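Local coordinates for protein beta-L-arabinobiosidase (Bacteroides thetaiotaomicron, PDB 5MQR) that is a gut-bacterial glycosidase that probably cleaves arabinose-containing linkages of plant pectin and may have sialidase activity, at residues A[509-512]-A[517-520]; A[519-524]-A[550-555]; A[677-682]-A[690-695]; A[708-713]-A[947-952]. All blocks are in the same frame, centred on the assembly; numbering follows the deposited sequence.

How the contacts relate
Contacts 1 and 2 lie together in the sialidase-like CBM domain, their centres about 7 Å apart, and share Ala-519 and Asn-520. Contact 1 is the hairpin that ends the ten-stranded sheet; contact 2 sets its outer strand, 518-523, against strand 550-556 of a second sheet. Contacts 3 and 4 come later in the chain, in the helical part, with centres about 13 Å apart; Glu-694 and Phe-695 of the former pack on Ile-708 of the latter. Between the two pairs the centres are about 50 to 63 Å apart, and nothing touches. The chain carries separate units: a beta domain resembling a carbohydrate-binding module, and a glycoside hydrolase domain holding contact 4, with contact 3 packed alongside.

Contact 1. Residues A[509-512]-A[517-520]; sequences IFRM and RFAN
A beta hairpin closes the large mixed sheet here: Arg-511 and Met-512 on strand 509-513 face Asn-520 and Ala-519 on strand 518-523, the sheet's outermost strand in this chain. Met-512 and Ala-519 are an antiparallel hydrogen-bonded pair. Met-512 N gives to Ala-519 O at 2.8 Å, and Ala-519 N returns the bond to Met-512 O at 2.7 Å. Arg-511 and Asn-520 form the next, non-hydrogen-bonded pair, their side chains on the same face and running side by side.

On that face Arg-511 extends from CG to NE and lays its guanidinium flat on the ring of Phe-518, the planes only 4° apart. Arg-511 CZ sits 3.5 Å from the Phe-518 ring centroid, almost on the ring normal, so this is both a stack and a cation-pi contact. At the in-plane edge of the guanidinium, Arg-511 NH1 gives a hydrogen bond to a water at 3.0 Å, which passes one on to Asn-520 OD1 at 2.6 Å. The methyl CG2 of Ile-509 lies 3.7 Å from the same OD1. The far nitrogen, NH2, pairs with Glu-503 on strand 498-504 in a salt bridge.

The guanidinium is therefore fixed in rotation from several directions: the ring covers one face, a water sits at the edge, and the Glu-503 salt bridge holds NH2. The carboxylate of Glu-503 would be expected to offset its charge, with the aromatic face adding to that.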
loop_
_atom_site.group_PDB
_atom_site.type_symbol
_atom_site.label_atom_id
_atom_site.label_comp_id
_atom_site.label_asym_id
_atom_site.label_seq_id
_atom_site.Cartn_x
_atom_site.Cartn_y
_atom_site.Cartn_z
ATOM N N ILE A 509 -24.044 19.518 -26.975
ATOM C CA ILE A 509 -22.661 19.639 -27.430
ATOM C C ILE A 509 -21.727 18.865 -26.473
ATOM O O ILE A 509 -21.888 18.905 -25.257
ATOM C CB ILE A 509 -22.245 21.123 -27.571
ATOM C CG1 ILE A 509 -23.088 21.818 -28.648
ATOM C CG2 ILE A 509 -20.769 21.242 -27.932
ATOM C CD1 ILE A 509 -22.979 23.337 -28.657
ATOM N N PHE A 510 -20.773 18.133 -27.040
ATOM C CA PHE A 510 -19.700 17.512 -26.279
ATOM C C PHE A 510 -18.523 18.439 -26.496
ATOM O O PHE A 510 -18.076 18.615 -27.637
ATOM C CB PHE A 510 -19.442 16.095 -26.817
ATOM C CG PHE A 510 -18.425 15.289 -26.042
ATOM C CD1 PHE A 510 -18.326 15.356 -24.655
ATOM C CD2 PHE A 510 -17.579 14.416 -26.722
ATOM C CE1 PHE A 510 -17.388 14.580 -23.965
ATOM C CE2 PHE A 510 -16.630 13.654 -26.039
ATOM C CZ PHE A 510 -16.546 13.726 -24.653
ATOM N N ARG A 511 -18.060 19.092 -25.434
ATOM C CA ARG A 511 -17.013 20.119 -25.574
ATOM C C ARG A 511 -15.909 20.003 -24.544
ATOM O O ARG A 511 -16.084 19.376 -23.496
ATOM C CB ARG A 511 -17.621 21.513 -25.505
ATOM C CG ARG A 511 -18.270 21.860 -24.166
ATOM C CD ARG A 511 -18.881 23.273 -24.181
ATOM N NE ARG A 511 -19.220 23.726 -22.819
ATOM C CZ ARG A 511 -19.550 24.974 -22.476
ATOM N NH1 ARG A 511 -19.602 25.958 -23.385
ATOM N NH2 ARG A 511 -19.836 25.242 -21.207
HETATM N N MSE A 512 -14.774 20.618 -24.859
HETATM C CA MSE A 512 -13.594 20.603 -23.999
HETATM C C MSE A 512 -13.226 22.011 -23.572
HETATM O O MSE A 512 -13.183 22.921 -24.416
HETATM C CB MSE A 512 -12.461 19.985 -24.799
HETATM C CG MSE A 512 -11.145 20.168 -24.056
HETATM SE SE MSE A 512 -9.856 18.814 -24.713
HETATM C CE MSE A 512 -9.885 19.314 -26.577
ATOM N N ARG A 517 -12.257 29.880 -23.086
ATOM C CA ARG A 517 -13.051 29.336 -24.172
ATOM C C ARG A 517 -13.067 27.813 -24.213
ATOM O O ARG A 517 -12.314 27.132 -23.501
ATOM C CB ARG A 517 -12.516 29.878 -25.494
ATOM C CG ARG A 517 -12.599 31.391 -25.576
ATOM C CD ARG A 517 -12.319 31.870 -26.978
ATOM N NE ARG A 517 -12.095 33.306 -26.976
ATOM C CZ ARG A 517 -13.039 34.251 -26.954
ATOM N NH1 ARG A 517 -14.345 33.950 -26.932
ATOM N NH2 ARG A 517 -12.668 35.532 -26.952
ATOM N N PHE A 518 -13.946 27.301 -25.067
ATOM C CA PHE A 518 -14.210 25.885 -25.203
ATOM C C PHE A 518 -14.025 25.440 -26.628
ATOM O O PHE A 518 -14.221 26.207 -27.554
ATOM C CB PHE A 518 -15.645 25.606 -24.811
ATOM C CG PHE A 518 -15.900 25.725 -23.346
ATOM C CD1 PHE A 518 -16.164 26.961 -22.775
ATOM C CD2 PHE A 518 -15.890 24.607 -22.544
ATOM C CE1 PHE A 518 -16.423 27.075 -21.417
ATOM C CE2 PHE A 518 -16.144 24.707 -21.178
ATOM C CZ PHE A 518 -16.411 25.944 -20.618
ATOM N N ALA A 519 -13.635 24.191 -26.795
ATOM C CA ALA A 519 -13.637 23.564 -28.111
ATOM C C ALA A 519 -14.892 22.720 -28.208
ATOM O O ALA A 519 -15.093 21.806 -27.423
ATOM C CB ALA A 519 -12.399 22.708 -28.290
ATOM N N ASN A 520 -15.759 23.062 -29.141
ATOM C CA ASN A 520 -16.898 22.217 -29.436
ATOM C C ASN A 520 -16.398 21.062 -30.304
ATOM O O ASN A 520 -15.948 21.274 -31.425
ATOM C CB ASN A 520 -17.963 23.029 -30.140
ATOM C CG ASN A 520 -18.581 24.085 -29.228
ATOM O OD1 ASN A 520 -18.378 24.103 -28.002
ATOM N ND2 ASN A 520 -19.353 24.967 -29.824
HETATM O O HOH W 1 -19.529 25.752 -26.340
#

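Contact 2. Residues A[519-524]-A[550-555]; sequences ANMMNY and KRVGLR
With CG of Met-521 turned anti to its carbonyl carbon (chi1 -60°) and a bend at chi3 (-78°), this selenomethionine lies across Val-552 and reaches Gly-553. Met-521 CG comes 3.5 Å from Val-552 O. Met-521 SE then rests 3.9 Å from Val-552 CG2 and 4.0 Å from the bare CA of Gly-553. The valine and selenomethionine side chains meet at about a right angle.

Arg-555 reaches back in a different way. A bend at chi2 (-56°) folds its chain, and the guanidinium presents a face to Ala-519, whose methyl CB sits above its centre, 3.5 Å from NH2. That group is also tied to its own strand, since NH1 gives a hydrogen bond to Leu-554 O at 2.9 Å, nearly in the guanidinium plane. No direct hydrogen bond joins the two strands. Instead a water donates to both carbonyls, Met-521 O at 2.9 Å and Val-552 O at 2.8 Å, and so satisfies two polar atoms that the backbones do not bring together.

Both strands carry a classic beta bulge at this point: Met-521 and Met-522 stand opposite Phe-510, and Val-552 and Gly-553 opposite Val-545. Strand 518-523 closes the ten-stranded sheet, and strand 550-556 pairs with strand 542-547 in the eight-stranded one. The contact brings together the edge strands of the two sheets, which run nearly antiparallel, with Met-521 also touching Val-545 and Phe-510.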
loop_
_atom_site.group_PDB
_atom_site.type_symbol
_atom_site.label_atom_id
_atom_site.label_comp_id
_atom_site.label_asym_id
_atom_site.label_seq_id
_atom_site.Cartn_x
_atom_site.Cartn_y
_atom_site.Cartn_z
ATOM N N ALA A 519 -13.635 24.191 -26.795
ATOM C CA ALA A 519 -13.637 23.564 -28.111
ATOM C C ALA A 519 -14.892 22.720 -28.208
ATOM O O ALA A 519 -15.093 21.806 -27.423
ATOM C CB ALA A 519 -12.399 22.708 -28.290
ATOM N N ASN A 520 -15.759 23.062 -29.141
ATOM C CA ASN A 520 -16.898 22.217 -29.436
ATOM C C ASN A 520 -16.398 21.062 -30.304
ATOM O O ASN A 520 -15.948 21.274 -31.425
ATOM C CB ASN A 520 -17.963 23.029 -30.140
ATOM C CG ASN A 520 -18.581 24.085 -29.228
ATOM O OD1 ASN A 520 -18.378 24.103 -28.002
ATOM N ND2 ASN A 520 -19.353 24.967 -29.824
HETATM N N MSE A 521 -16.427 19.856 -29.757
HETATM C CA MSE A 521 -15.892 18.694 -30.448
HETATM C C MSE A 521 -16.944 18.083 -31.360
HETATM O O MSE A 521 -16.652 17.794 -32.502
HETATM C CB MSE A 521 -15.366 17.699 -29.411
HETATM C CG MSE A 521 -14.252 18.285 -28.543
HETATM SE SE MSE A 521 -13.513 16.893 -27.386
HETATM C CE MSE A 521 -14.967 16.889 -26.071
HETATM N N MSE A 522 -18.163 17.883 -30.861
HETATM C CA MSE A 522 -19.246 17.291 -31.664
HETATM C C MSE A 522 -20.589 17.514 -31.033
HETATM O O MSE A 522 -20.662 17.880 -29.857
HETATM C CB MSE A 522 -19.040 15.773 -31.808
HETATM C CG MSE A 522 -19.024 15.043 -30.462
HETATM SE SE MSE A 522 -18.609 13.124 -30.682
HETATM C CE MSE A 522 -20.218 12.475 -31.614
ATOM N N ASN A 523 -21.656 17.294 -31.811
ATOM C CA ASN A 523 -23.019 17.157 -31.261
ATOM C C ASN A 523 -23.207 15.724 -30.801
ATOM O O ASN A 523 -22.693 14.808 -31.432
ATOM C CB ASN A 523 -24.082 17.512 -32.288
ATOM C CG ASN A 523 -23.978 18.948 -32.757
ATOM O OD1 ASN A 523 -23.989 19.208 -33.940
ATOM N ND2 ASN A 523 -23.857 19.874 -31.837
ATOM N N TYR A 524 -23.877 15.522 -29.680
ATOM C CA TYR A 524 -24.153 14.176 -29.199
ATOM C C TYR A 524 -25.648 13.950 -29.206
ATOM O O TYR A 524 -26.428 14.883 -29.132
ATOM C CB TYR A 524 -23.543 13.906 -27.817
ATOM C CG TYR A 524 -24.203 14.605 -26.662
ATOM C CD1 TYR A 524 -23.847 15.905 -26.321
ATOM C CD2 TYR A 524 -25.164 13.953 -25.879
ATOM C CE1 TYR A 524 -24.438 16.556 -25.230
ATOM C CE2 TYR A 524 -25.758 14.588 -24.788
ATOM C CZ TYR A 524 -25.410 15.902 -24.465
ATOM O OH TYR A 524 -26.014 16.564 -23.397
ATOM N N LYS A 550 -11.913 8.430 -33.746
ATOM C CA LYS A 550 -11.539 9.643 -34.479
ATOM C C LYS A 550 -11.237 10.801 -33.552
ATOM O O LYS A 550 -11.984 11.060 -32.616
ATOM C CB LYS A 550 -12.640 10.019 -35.467
ATOM C CG LYS A 550 -12.536 9.175 -36.740
ATOM C CD LYS A 550 -13.879 8.733 -37.319
ATOM C CE LYS A 550 -13.649 7.646 -38.369
ATOM N NZ LYS A 550 -14.850 7.506 -39.236
ATOM N N ARG A 551 -10.155 11.516 -33.842
ATOM C CA ARG A 551 -9.798 12.659 -33.036
ATOM C C ARG A 551 -10.769 13.804 -33.251
ATOM O O ARG A 551 -11.017 14.211 -34.365
ATOM C CB ARG A 551 -8.361 13.132 -33.280
ATOM C CG ARG A 551 -7.835 13.839 -32.023
ATOM C CD ARG A 551 -6.395 14.275 -32.133
ATOM N NE ARG A 551 -6.227 15.233 -33.230
ATOM C CZ ARG A 551 -5.090 15.870 -33.499
ATOM N NH1 ARG A 551 -4.005 15.679 -32.740
ATOM N NH2 ARG A 551 -5.036 16.710 -34.531
ATOM N N VAL A 552 -11.331 14.299 -32.154
ATOM C CA VAL A 552 -12.313 15.389 -32.189
ATOM C C VAL A 552 -11.898 16.638 -31.394
ATOM O O VAL A 552 -12.538 17.673 -31.494
ATOM C CB VAL A 552 -13.692 14.886 -31.726
ATOM C CG1 VAL A 552 -14.260 13.895 -32.753
ATOM C CG2 VAL A 552 -13.623 14.286 -30.314
ATOM N N GLY A 553 -10.812 16.556 -30.647
ATOM C CA GLY A 553 -10.389 17.672 -29.830
ATOM C C GLY A 553 -8.926 17.574 -29.462
ATOM O O GLY A 553 -8.443 16.488 -29.124
ATOM N N LEU A 554 -8.231 18.710 -29.587
ATOM C CA LEU A 554 -6.890 18.930 -29.039
ATOM C C LEU A 554 -6.841 20.312 -28.345
ATOM O O LEU A 554 -7.233 21.328 -28.913
ATOM C CB LEU A 554 -5.836 18.862 -30.151
ATOM C CG LEU A 554 -4.394 19.339 -29.837
ATOM C CD1 LEU A 554 -3.772 18.544 -28.711
ATOM C CD2 LEU A 554 -3.486 19.278 -31.067
ATOM N N ARG A 555 -6.349 20.339 -27.122
ATOM C CA ARG A 555 -6.189 21.592 -26.394
ATOM C C ARG A 555 -5.077 21.484 -25.398
ATOM O O ARG A 555 -4.740 20.412 -24.957
ATOM C CB ARG A 555 -7.483 21.966 -25.646
ATOM C CG ARG A 555 -8.535 22.723 -26.443
ATOM C CD ARG A 555 -7.991 24.015 -27.045
ATOM N NE ARG A 555 -9.001 24.777 -27.770
ATOM C CZ ARG A 555 -9.431 24.524 -29.014
ATOM N NH1 ARG A 555 -8.973 23.487 -29.710
ATOM N NH2 ARG A 555 -10.356 25.315 -29.564
HETATM O O HOH W 2 -14.103 18.395 -33.646
#

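Contact 3. Residues A[677-682]-A[690-695]; sequences WSLRKH and YGMTEF
The imidazole of His-682 meets Thr-693 with its edge: OG1 and CB of the threonine both lie near the ring plane, and Leu-679 O is in plane at the rim as well. His-682 ND1 and Thr-693 OG1 form a hydrogen bond of 2.7 Å, somewhat bent, in which either may be the donor. His-682 CE1 approaches Glu-694 O at 3.1 Å from an oblique direction. Within 677-682 the indole of Trp-677 has one face covered by Arg-680 NH1 and Lys-681 CE, both toward its rim, while Lys-681 CG lies over the centre of the Arg-680 guanidinium.

The backbones are joined by Thr-693 N, which gives to His-682 O at 3.2 Å. The same carbonyl receives a CA-H...O contact from Met-692, with CA 3.3 Å from O. The chi3 bend (-81°) of selenomethionine Met-692 swings its methyl CE to within 3.8 Å of Leu-679 CD1, the two side chains crossing at about a right angle.

His-682 is held at both nitrogens, for NE2 is hydrogen-bonded to Tyr-1015 O; Gln-643 in turn reaches Thr-693 OG1. Leucine instead of His-682 would probably leave the Tyr-1015 carbonyl and the threonine hydroxyl without their ring partners.

The contact joins the C-terminal part of helix 666-680 and the residues after it to the short strand 691-692, which pairs with strand 683-684. Helix 712-719 packs against it through Leu-679 and Met-692, and helix 647-657 covers the Trp-677 and Arg-680 side.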
loop_
_atom_site.group_PDB
_atom_site.type_symbol
_atom_site.label_atom_id
_atom_site.label_comp_id
_atom_site.label_asym_id
_atom_site.label_seq_id
_atom_site.Cartn_x
_atom_site.Cartn_y
_atom_site.Cartn_z
ATOM N N TRP A 677 23.985 1.014 -10.633
ATOM C CA TRP A 677 24.666 2.133 -11.263
ATOM C C TRP A 677 26.068 1.732 -11.727
ATOM O O TRP A 677 26.565 2.185 -12.760
ATOM C CB TRP A 677 24.737 3.290 -10.247
ATOM C CG TRP A 677 25.471 4.531 -10.676
ATOM C CD1 TRP A 677 24.960 5.597 -11.355
ATOM C CD2 TRP A 677 26.815 4.855 -10.382
ATOM N NE1 TRP A 677 25.917 6.560 -11.521
ATOM C CE2 TRP A 677 27.071 6.130 -10.930
ATOM C CE3 TRP A 677 27.846 4.187 -9.725
ATOM C CZ2 TRP A 677 28.316 6.747 -10.845
ATOM C CZ3 TRP A 677 29.081 4.803 -9.631
ATOM C CH2 TRP A 677 29.300 6.078 -10.180
ATOM N N SER A 678 26.698 0.888 -10.931
ATOM C CA SER A 678 27.992 0.366 -11.244
ATOM C C SER A 678 27.939 -0.620 -12.406
ATOM O O SER A 678 28.658 -0.455 -13.378
ATOM C CB SER A 678 28.561 -0.347 -10.030
ATOM O OG SER A 678 29.926 -0.505 -10.293
ATOM N N LEU A 679 27.087 -1.638 -12.286
ATOM C CA LEU A 679 26.919 -2.650 -13.339
ATOM C C LEU A 679 26.678 -2.005 -14.697
ATOM O O LEU A 679 27.239 -2.425 -15.693
ATOM C CB LEU A 679 25.751 -3.584 -13.024
ATOM C CG LEU A 679 25.470 -4.656 -14.070
ATOM C CD1 LEU A 679 26.531 -5.741 -14.008
ATOM C CD2 LEU A 679 24.096 -5.247 -13.887
ATOM N N ARG A 680 25.862 -0.955 -14.717
ATOM C CA ARG A 680 25.515 -0.288 -15.958
ATOM C C ARG A 680 26.734 0.241 -16.743
ATOM O O ARG A 680 26.706 0.268 -17.985
ATOM C CB ARG A 680 24.404 0.765 -15.727
ATOM C CG ARG A 680 24.593 2.127 -16.378
ATOM C CD ARG A 680 25.457 2.896 -15.405
ATOM N NE ARG A 680 26.246 3.874 -16.022
ATOM C CZ ARG A 680 26.973 4.757 -15.359
ATOM N NH1 ARG A 680 27.036 4.805 -14.022
ATOM N NH2 ARG A 680 27.661 5.613 -16.090
ATOM N N LYS A 681 27.804 0.604 -16.034
ATOM C CA LYS A 681 29.037 1.073 -16.670
ATOM C C LYS A 681 29.639 0.037 -17.590
ATOM O O LYS A 681 30.398 0.385 -18.506
ATOM C CB LYS A 681 30.094 1.452 -15.633
ATOM C CG LYS A 681 29.771 2.693 -14.805
ATOM C CD LYS A 681 30.781 2.853 -13.666
ATOM C CE LYS A 681 30.629 4.187 -12.940
ATOM N NZ LYS A 681 31.098 5.338 -13.765
ATOM N N HIS A 682 29.309 -1.239 -17.344
ATOM C CA HIS A 682 29.915 -2.355 -18.056
ATOM C C HIS A 682 29.197 -2.763 -19.329
ATOM O O HIS A 682 29.686 -3.621 -20.061
ATOM C CB HIS A 682 30.118 -3.542 -17.116
ATOM C CG HIS A 682 31.107 -3.258 -16.042
ATOM N ND1 HIS A 682 32.454 -3.496 -16.200
ATOM C CD2 HIS A 682 30.959 -2.690 -14.825
ATOM C CE1 HIS A 682 33.090 -3.115 -15.107
ATOM N NE2 HIS A 682 32.207 -2.608 -14.264
ATOM N N TYR A 690 25.872 -5.279 -27.920
ATOM C CA TYR A 690 26.365 -5.021 -26.582
ATOM C C TYR A 690 27.183 -6.176 -26.031
ATOM O O TYR A 690 26.861 -7.342 -26.271
ATOM C CB TYR A 690 25.222 -4.718 -25.618
ATOM C CG TYR A 690 24.420 -3.450 -25.892
ATOM C CD1 TYR A 690 25.013 -2.180 -25.789
ATOM C CD2 TYR A 690 23.055 -3.512 -26.172
ATOM C CE1 TYR A 690 24.270 -1.020 -25.968
ATOM C CE2 TYR A 690 22.309 -2.350 -26.387
ATOM C CZ TYR A 690 22.927 -1.112 -26.281
ATOM O OH TYR A 690 22.203 0.034 -26.483
ATOM N N GLY A 691 28.260 -5.808 -25.333
ATOM C CA GLY A 691 29.089 -6.715 -24.562
ATOM C C GLY A 691 29.024 -6.287 -23.111
ATOM O O GLY A 691 28.542 -5.181 -22.826
HETATM N N MSE A 692 29.470 -7.170 -22.208
HETATM C CA MSE A 692 29.606 -6.860 -20.778
HETATM C C MSE A 692 31.014 -7.136 -20.304
HETATM O O MSE A 692 31.479 -8.290 -20.292
HETATM C CB MSE A 692 28.579 -7.581 -19.901
HETATM C CG MSE A 692 28.781 -7.272 -18.426
HETATM SE SE MSE A 692 27.118 -7.576 -17.410
HETATM C CE MSE A 692 26.123 -5.901 -17.769
ATOM N N THR A 693 31.679 -6.067 -19.866
ATOM C CA THR A 693 33.016 -6.127 -19.315
ATOM C C THR A 693 33.049 -6.549 -17.837
ATOM O O THR A 693 32.009 -6.586 -17.145
ATOM C CB THR A 693 33.697 -4.751 -19.445
ATOM O OG1 THR A 693 32.848 -3.754 -18.875
ATOM C CG2 THR A 693 33.945 -4.397 -20.920
ATOM N N GLU A 694 34.266 -6.875 -17.392
ATOM C CA GLU A 694 34.604 -7.215 -16.010
ATOM C C GLU A 694 35.436 -6.058 -15.404
ATOM O O GLU A 694 35.017 -5.443 -14.391
ATOM C CB GLU A 694 35.376 -8.550 -15.975
ATOM C CG GLU A 694 35.855 -9.004 -14.608
ATOM C CD GLU A 694 36.911 -10.105 -14.650
ATOM O OE1 GLU A 694 36.597 -11.259 -14.991
ATOM O OE2 GLU A 694 38.057 -9.823 -14.267
ATOM N N PHE A 695 36.603 -5.798 -16.025
ATOM C CA PHE A 695 37.428 -4.619 -15.768
ATOM C C PHE A 695 37.020 -3.553 -16.770
ATOM O O PHE A 695 36.849 -3.863 -17.962
ATOM C CB PHE A 695 38.904 -4.897 -16.041
ATOM C CG PHE A 695 39.628 -5.624 -14.938
ATOM C CD1 PHE A 695 40.145 -4.929 -13.864
ATOM C CD2 PHE A 695 39.850 -6.983 -15.019
ATOM C CE1 PHE A 695 40.859 -5.576 -12.866
ATOM C CE2 PHE A 695 40.552 -7.649 -14.031
ATOM C CZ PHE A 695 41.065 -6.939 -12.950
#

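Contact 4. Residues A[708-713]-A[947-952]; sequences IACAIG and WPFASA
Apolar packing between Phe-949 and the pair Cys-710 and Ala-711 carries this buried contact. The ring atom CE2 is the point of touch for both: Cys-710 SG lies 3.7 Å from it, and Ala-711 CB 3.8 Å. The methyl sits at the ring edge, near its plane. Phe-949 has CG anti to its backbone nitrogen (chi1 -172°), which sends the ring, CE2 foremost, toward the turn.

The sulfur also makes a sulfur-aromatic contact, 4.7 Å from the ring centroid and 50° off the normal, hence oblique. A bound EPE buffer molecule lies about 8 Å from the Cys-710 side chain.

Cys-710 O lies at the ring edge, in plane, 3.8 Å from Phe-949 CE2.

Two other rings pack on Phe-949: His-714 meets it edge-to-face, and His-1018 meets it with the planes at about 45°. Replacing Phe-949 with alanine would probably open a gap beside the cysteine sulfur and the Ala-711 methyl and leave both histidine rings without this neighbour.

Backbone bonds shape the two sides separately. A type I turn runs from Ala-709 to Ile-712, leading into helix 712-719 with Ala-711 at its N-cap. Trp-947 is likewise the N-cap residue of helix 948-964, and Trp-947 O accepts from Ser-951 N at 2.9 Å.

The contact thus brings the starts of two helices together across 233 intervening residues, consistent with the helical barrel of six-hairpin glycosidases.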
loop_
_atom_site.group_PDB
_atom_site.type_symbol
_atom_site.label_atom_id
_atom_site.label_comp_id
_atom_site.label_asym_id
_atom_site.label_seq_id
_atom_site.Cartn_x
_atom_site.Cartn_y
_atom_site.Cartn_z
ATOM N N ILE A 708 36.244 -10.527 -20.773
ATOM C CA ILE A 708 36.845 -11.557 -19.953
ATOM C C ILE A 708 35.728 -12.511 -19.471
ATOM O O ILE A 708 34.721 -12.070 -18.922
ATOM C CB ILE A 708 37.562 -10.909 -18.764
ATOM C CG1 ILE A 708 38.729 -10.053 -19.255
ATOM C CG2 ILE A 708 38.034 -11.961 -17.769
ATOM C CD1 ILE A 708 39.288 -9.099 -18.226
ATOM N N ALA A 709 35.933 -13.815 -19.650
ATOM C CA ALA A 709 34.875 -14.815 -19.440
ATOM C C ALA A 709 34.651 -15.286 -18.013
ATOM O O ALA A 709 33.684 -15.987 -17.733
ATOM C CB ALA A 709 35.149 -16.033 -20.294
ATOM N N CYS A 710 35.580 -14.955 -17.140
ATOM C CA CYS A 710 35.628 -15.502 -15.785
ATOM C C CYS A 710 34.301 -15.431 -15.035
ATOM O O CYS A 710 33.852 -16.445 -14.489
ATOM C CB CYS A 710 36.719 -14.772 -14.986
ATOM S SG CYS A 710 36.792 -15.310 -13.279
ATOM N N ALA A 711 33.680 -14.246 -15.046
ATOM C CA ALA A 711 32.460 -13.962 -14.259
ATOM C C ALA A 711 31.139 -13.879 -15.062
ATOM O O ALA A 711 30.151 -13.304 -14.581
ATOM C CB ALA A 711 32.663 -12.673 -13.459
ATOM N N ILE A 712 31.092 -14.471 -16.254
ATOM C CA ILE A 712 29.865 -14.430 -17.075
ATOM C C ILE A 712 28.641 -14.935 -16.304
ATOM O O ILE A 712 27.562 -14.353 -16.409
ATOM C CB ILE A 712 29.999 -15.212 -18.401
ATOM C CG1 ILE A 712 31.082 -14.573 -19.297
ATOM C CG2 ILE A 712 28.662 -15.202 -19.131
ATOM C CD1 ILE A 712 31.450 -15.391 -20.505
ATOM N N GLY A 713 28.808 -16.029 -15.556
ATOM C CA GLY A 713 27.721 -16.590 -14.741
ATOM C C GLY A 713 27.097 -15.568 -13.781
ATOM O O GLY A 713 25.880 -15.409 -13.756
ATOM N N TRP A 947 36.887 -12.134 -1.413
ATOM C CA TRP A 947 36.633 -11.887 -2.843
ATOM C C TRP A 947 35.105 -11.853 -3.046
ATOM O O TRP A 947 34.427 -12.858 -2.816
ATOM C CB TRP A 947 37.231 -13.004 -3.702
ATOM C CG TRP A 947 38.692 -12.878 -3.936
ATOM C CD1 TRP A 947 39.702 -13.311 -3.106
ATOM C CD2 TRP A 947 39.329 -12.286 -5.064
ATOM N NE1 TRP A 947 40.915 -13.004 -3.642
ATOM C CE2 TRP A 947 40.724 -12.380 -4.851
ATOM C CE3 TRP A 947 38.862 -11.670 -6.231
ATOM C CZ2 TRP A 947 41.659 -11.888 -5.777
ATOM C CZ3 TRP A 947 39.780 -11.186 -7.148
ATOM C CH2 TRP A 947 41.170 -11.288 -6.914
ATOM N N PRO A 948 34.549 -10.708 -3.470
ATOM C CA PRO A 948 33.108 -10.698 -3.732
ATOM C C PRO A 948 32.630 -11.790 -4.699
ATOM O O PRO A 948 31.536 -12.317 -4.504
ATOM C CB PRO A 948 32.855 -9.281 -4.285
ATOM C CG PRO A 948 33.914 -8.446 -3.624
ATOM C CD PRO A 948 35.116 -9.352 -3.434
ATOM N N PHE A 949 33.443 -12.141 -5.707
ATOM C CA PHE A 949 33.133 -13.285 -6.601
ATOM C C PHE A 949 32.731 -14.500 -5.784
ATOM O O PHE A 949 31.701 -15.134 -6.050
ATOM C CB PHE A 949 34.361 -13.632 -7.445
ATOM C CG PHE A 949 34.119 -14.650 -8.526
ATOM C CD1 PHE A 949 34.019 -16.011 -8.221
ATOM C CD2 PHE A 949 34.087 -14.257 -9.868
ATOM C CE1 PHE A 949 33.861 -16.959 -9.227
ATOM C CE2 PHE A 949 33.918 -15.203 -10.879
ATOM C CZ PHE A 949 33.813 -16.556 -10.560
ATOM N N ALA A 950 33.547 -14.782 -4.774
ATOM C CA ALA A 950 33.342 -15.914 -3.866
ATOM C C ALA A 950 32.208 -15.701 -2.876
ATOM O O ALA A 950 31.402 -16.605 -2.665
ATOM C CB ALA A 950 34.628 -16.202 -3.087
ATOM N N SER A 951 32.196 -14.543 -2.212
ATOM C CA SER A 951 31.111 -14.234 -1.280
ATOM C C SER A 951 29.734 -14.420 -1.978
ATOM O O SER A 951 28.792 -14.999 -1.421
ATOM C CB SER A 951 31.260 -12.807 -0.735
ATOM O OG SER A 951 32.457 -12.675 -0.015
ATOM N N ALA A 952 29.650 -13.974 -3.222
ATOM C CA ALA A 952 28.419 -14.104 -3.989
ATOM C C ALA A 952 28.046 -15.559 -4.267
ATOM O O ALA A 952 26.850 -15.941 -4.166
ATOM C CB ALA A 952 28.516 -13.320 -5.291
#